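Local coordinates for protein 7,8-dihydro-6-hydroxymethylpterin pyrophosphokinase-dihydropteroate synthase (Plasmodium falciparum, PDB 6JWS) that probably catalyses two successive steps of folate biosynthesis, pyrophosphorylation of 6-hydroxymethyl-7,8-dihydropterin by ATP and condensation of the product with 4-aminobenzoate, at residues 592-597 against 602-607. The protein carries 1 engineered substitution. Residues are numbered along the deposited sequence; the frame is centred on the assembly and turned at random.
Sequences QNIHVY and LFIGYS. With PT1 (pteroic acid), chain I.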
loop_
_atom_site.group_PDB
_atom_site.type_symbol
_atom_site.label_atom_id
_atom_site.label_comp_id
_atom_site.label_asym_id
_atom_site.label_seq_id
_atom_site.Cartn_x
_atom_site.Cartn_y
_atom_site.Cartn_z
ATOM N N GLN B 592 6.833 -10.912 -3.236
ATOM C CA GLN B 592 7.026 -10.424 -1.873
ATOM C C GLN B 592 8.362 -9.691 -1.761
ATOM O O GLN B 592 8.490 -8.773 -0.950
ATOM C CB GLN B 592 6.995 -11.553 -0.843
ATOM C CG GLN B 592 5.624 -12.194 -0.727
ATOM C CD GLN B 592 5.639 -13.393 0.194
ATOM O OE1 GLN B 592 6.662 -14.037 0.365
ATOM N NE2 GLN B 592 4.500 -13.707 0.793
ATOM N N ASN B 593 9.321 -10.068 -2.624
ATOM C CA ASN B 593 10.691 -9.594 -2.523
ATOM C C ASN B 593 11.062 -8.696 -3.695
ATOM O O ASN B 593 12.238 -8.597 -4.062
ATOM C CB ASN B 593 11.640 -10.778 -2.354
ATOM C CG ASN B 593 11.517 -11.360 -0.962
ATOM O OD1 ASN B 593 12.075 -10.816 -0.012
ATOM N ND2 ASN B 593 10.746 -12.415 -0.819
ATOM N N ILE B 594 10.056 -8.031 -4.266
ATOM C CA ILE B 594 10.245 -7.208 -5.446
ATOM C C ILE B 594 11.109 -5.980 -5.134
ATOM O O ILE B 594 11.680 -5.369 -6.035
ATOM C CB ILE B 594 8.874 -6.872 -6.076
ATOM C CG1 ILE B 594 8.946 -6.659 -7.588
ATOM C CG2 ILE B 594 8.201 -5.703 -5.361
ATOM C CD1 ILE B 594 9.416 -7.875 -8.376
ATOM N N HIS B 595 11.238 -5.626 -3.849
ATOM C CA HIS B 595 11.997 -4.460 -3.440
ATOM C C HIS B 595 13.454 -4.574 -3.887
ATOM O O HIS B 595 14.140 -3.553 -4.043
ATOM C CB HIS B 595 11.857 -4.244 -1.921
ATOM C CG HIS B 595 12.550 -5.302 -1.120
ATOM N ND1 HIS B 595 11.901 -6.473 -0.713
ATOM C CD2 HIS B 595 13.830 -5.395 -0.690
ATOM C CE1 HIS B 595 12.754 -7.242 -0.063
ATOM N NE2 HIS B 595 13.949 -6.607 -0.044
ATOM N N VAL B 596 13.932 -5.814 -4.121
ATOM C CA VAL B 596 15.332 -5.968 -4.506
ATOM C C VAL B 596 15.606 -5.326 -5.872
ATOM O O VAL B 596 16.781 -5.187 -6.223
ATOM C CB VAL B 596 15.816 -7.428 -4.464
ATOM C CG1 VAL B 596 15.704 -8.082 -3.086
ATOM C CG2 VAL B 596 15.239 -8.286 -5.604
ATOM N N TYR B 597 14.547 -4.903 -6.601
ATOM C CA TYR B 597 14.657 -4.244 -7.910
ATOM C C TYR B 597 14.447 -2.726 -7.833
ATOM O O TYR B 597 14.215 -2.091 -8.862
ATOM C CB TYR B 597 13.778 -4.910 -8.991
ATOM C CG TYR B 597 14.156 -6.355 -9.231
ATOM C CD1 TYR B 597 15.257 -6.698 -10.016
ATOM C CD2 TYR B 597 13.463 -7.388 -8.619
ATOM C CE1 TYR B 597 15.651 -8.022 -10.196
ATOM C CE2 TYR B 597 13.849 -8.712 -8.783
ATOM C CZ TYR B 597 14.940 -9.034 -9.574
ATOM O OH TYR B 597 15.318 -10.339 -9.727
ATOM N N LEU B 602 11.842 -2.126 -13.849
ATOM C CA LEU B 602 11.259 -3.428 -13.602
ATOM C C LEU B 602 9.980 -3.577 -14.433
ATOM O O LEU B 602 9.082 -2.730 -14.382
ATOM C CB LEU B 602 10.976 -3.558 -12.102
ATOM C CG LEU B 602 10.310 -4.871 -11.668
ATOM C CD1 LEU B 602 11.239 -6.080 -11.855
ATOM C CD2 LEU B 602 9.848 -4.786 -10.214
ATOM N N PHE B 603 9.913 -4.699 -15.157
ATOM C CA PHE B 603 8.848 -5.101 -16.056
ATOM C C PHE B 603 8.365 -6.471 -15.563
ATOM O O PHE B 603 9.177 -7.378 -15.433
ATOM C CB PHE B 603 9.470 -5.179 -17.462
ATOM C CG PHE B 603 8.559 -5.610 -18.588
ATOM C CD1 PHE B 603 7.990 -6.878 -18.600
ATOM C CD2 PHE B 603 8.301 -4.758 -19.663
ATOM C CE1 PHE B 603 7.147 -7.274 -19.636
ATOM C CE2 PHE B 603 7.450 -5.151 -20.685
ATOM C CZ PHE B 603 6.880 -6.410 -20.676
ATOM N N ILE B 604 7.072 -6.643 -15.236
ATOM C CA ILE B 604 6.601 -7.957 -14.800
ATOM C C ILE B 604 5.341 -8.354 -15.558
ATOM O O ILE B 604 4.590 -7.482 -15.991
ATOM C CB ILE B 604 6.340 -8.033 -13.277
ATOM C CG1 ILE B 604 5.101 -7.229 -12.863
ATOM C CG2 ILE B 604 7.573 -7.640 -12.454
ATOM C CD1 ILE B 604 4.736 -7.368 -11.387
ATOM N N GLY B 605 5.105 -9.677 -15.648
ATOM C CA GLY B 605 3.904 -10.233 -16.234
ATOM C C GLY B 605 3.271 -11.309 -15.347
ATOM O O GLY B 605 3.759 -12.441 -15.269
ATOM N N TYR B 606 2.167 -10.955 -14.679
ATOM C CA TYR B 606 1.442 -11.874 -13.817
ATOM C C TYR B 606 0.112 -12.262 -14.460
ATOM O O TYR B 606 -0.571 -13.161 -13.981
ATOM C CB TYR B 606 1.118 -11.174 -12.494
ATOM C CG TYR B 606 0.371 -9.870 -12.656
ATOM C CD1 TYR B 606 -1.000 -9.834 -12.914
ATOM C CD2 TYR B 606 1.041 -8.668 -12.519
ATOM C CE1 TYR B 606 -1.668 -8.625 -13.069
ATOM C CE2 TYR B 606 0.387 -7.456 -12.660
ATOM C CZ TYR B 606 -0.973 -7.430 -12.916
ATOM O OH TYR B 606 -1.572 -6.206 -13.074
ATOM N N SER B 607 -0.254 -11.553 -15.528
ATOM C CA SER B 607 -1.615 -11.548 -16.036
ATOM C C SER B 607 -2.103 -12.951 -16.392
ATOM O O SER B 607 -1.557 -13.613 -17.279
ATOM C CB SER B 607 -1.738 -10.605 -17.218
ATOM O OG SER B 607 -3.090 -10.456 -17.612
HETATM C C2 PT1 I . 6.328 -12.417 -19.014
HETATM C C3 PT1 I . 5.747 -13.101 -20.170
HETATM C C5 PT1 I . 6.242 -12.689 -21.487
HETATM N N6 PT1 I . 4.798 -14.063 -20.066
HETATM C C7 PT1 I . 7.728 -11.133 -20.432
HETATM N N9 PT1 I . 7.200 -11.721 -21.555
HETATM C C10 PT1 I . 4.332 -14.667 -21.191
HETATM N N11 PT1 I . 8.712 -10.168 -20.532
HETATM C C12 PT1 I . 4.820 -14.300 -22.439
HETATM C C21 PT1 I . 1.532 -19.593 -16.063
HETATM O O22 PT1 I . 0.276 -19.626 -15.951
HETATM O O1 PT1 I . 5.927 -12.747 -17.780
HETATM N N4 PT1 I . 7.275 -11.471 -19.195
HETATM N N8 PT1 I . 5.739 -13.320 -22.563
HETATM C C13 PT1 I . 3.312 -15.766 -21.050
HETATM N N14 PT1 I . 3.983 -16.958 -20.464
HETATM C C15 PT1 I . 3.415 -17.600 -19.416
HETATM C C16 PT1 I . 4.226 -18.237 -18.452
HETATM C C17 PT1 I . 1.986 -17.623 -19.318
HETATM C C18 PT1 I . 3.604 -18.889 -17.360
HETATM C C19 PT1 I . 1.378 -18.298 -18.230
HETATM C C20 PT1 I . 2.189 -18.911 -17.242
HETATM O O23 PT1 I . 2.241 -20.119 -15.190
#
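Leu602 reaches the 3-10 turn 594-596 and the following Tyr597 with its two methyl branches, CD2 mainly against Ile594 and CD1 against Tyr597. Its CD2 lies 3.3 Å from Ile594 CG1, tighter than an ordinary carbon-carbon contact, and 3.6 Å from Ile594 CD1. The other branch, CD1, sits obliquely beside the Tyr597 ring at its root, 3.9 Å from CG. Leu602 extends its CG anti to the backbone N (chi1 178°), which carries the fork away from its own backbone into the angle between these two side chains. Ile594 likewise has CG1 anti to its N, though twisted to -151°, and points the ethyl arm at the adjoining Leu602 and Ile604 side chains; Ile604 CG2 is a looser neighbour, 4.5 Å from Ile594 CD1. Tyr597 offers its CB and the near part of the ring, while the hydroxyl end leads away and the side chain packs on Ile551 and Lys552 of helix 547-564. The turn that presents Ile594 and Tyr597 is closed by Tyr597 N donating to Ile594 O (3.0 Å). In the pterin-binding TIM barrel, this contact packs the loop after helix 584-592 against strand 603-604, which follows in the chain and pairs in parallel with strand 684-687 of the barrel; all four touching residues are buried, and helix 657-680 adjoins Ile594 and Ile604. Alternation along the strand turns Phe603 away from this apolar cluster, toward the bound pteroic acid, where its CE1 lies 3.4 Å from N11 of the ligand, in an oblique approach. Gly605 lines the same pocket: having no side chain, it lets the backbone run close to the ligand, its O 3.3 Å from the ligand O1. Lys609 NZ hydrogen-bonds both Gly605 O and the ligand.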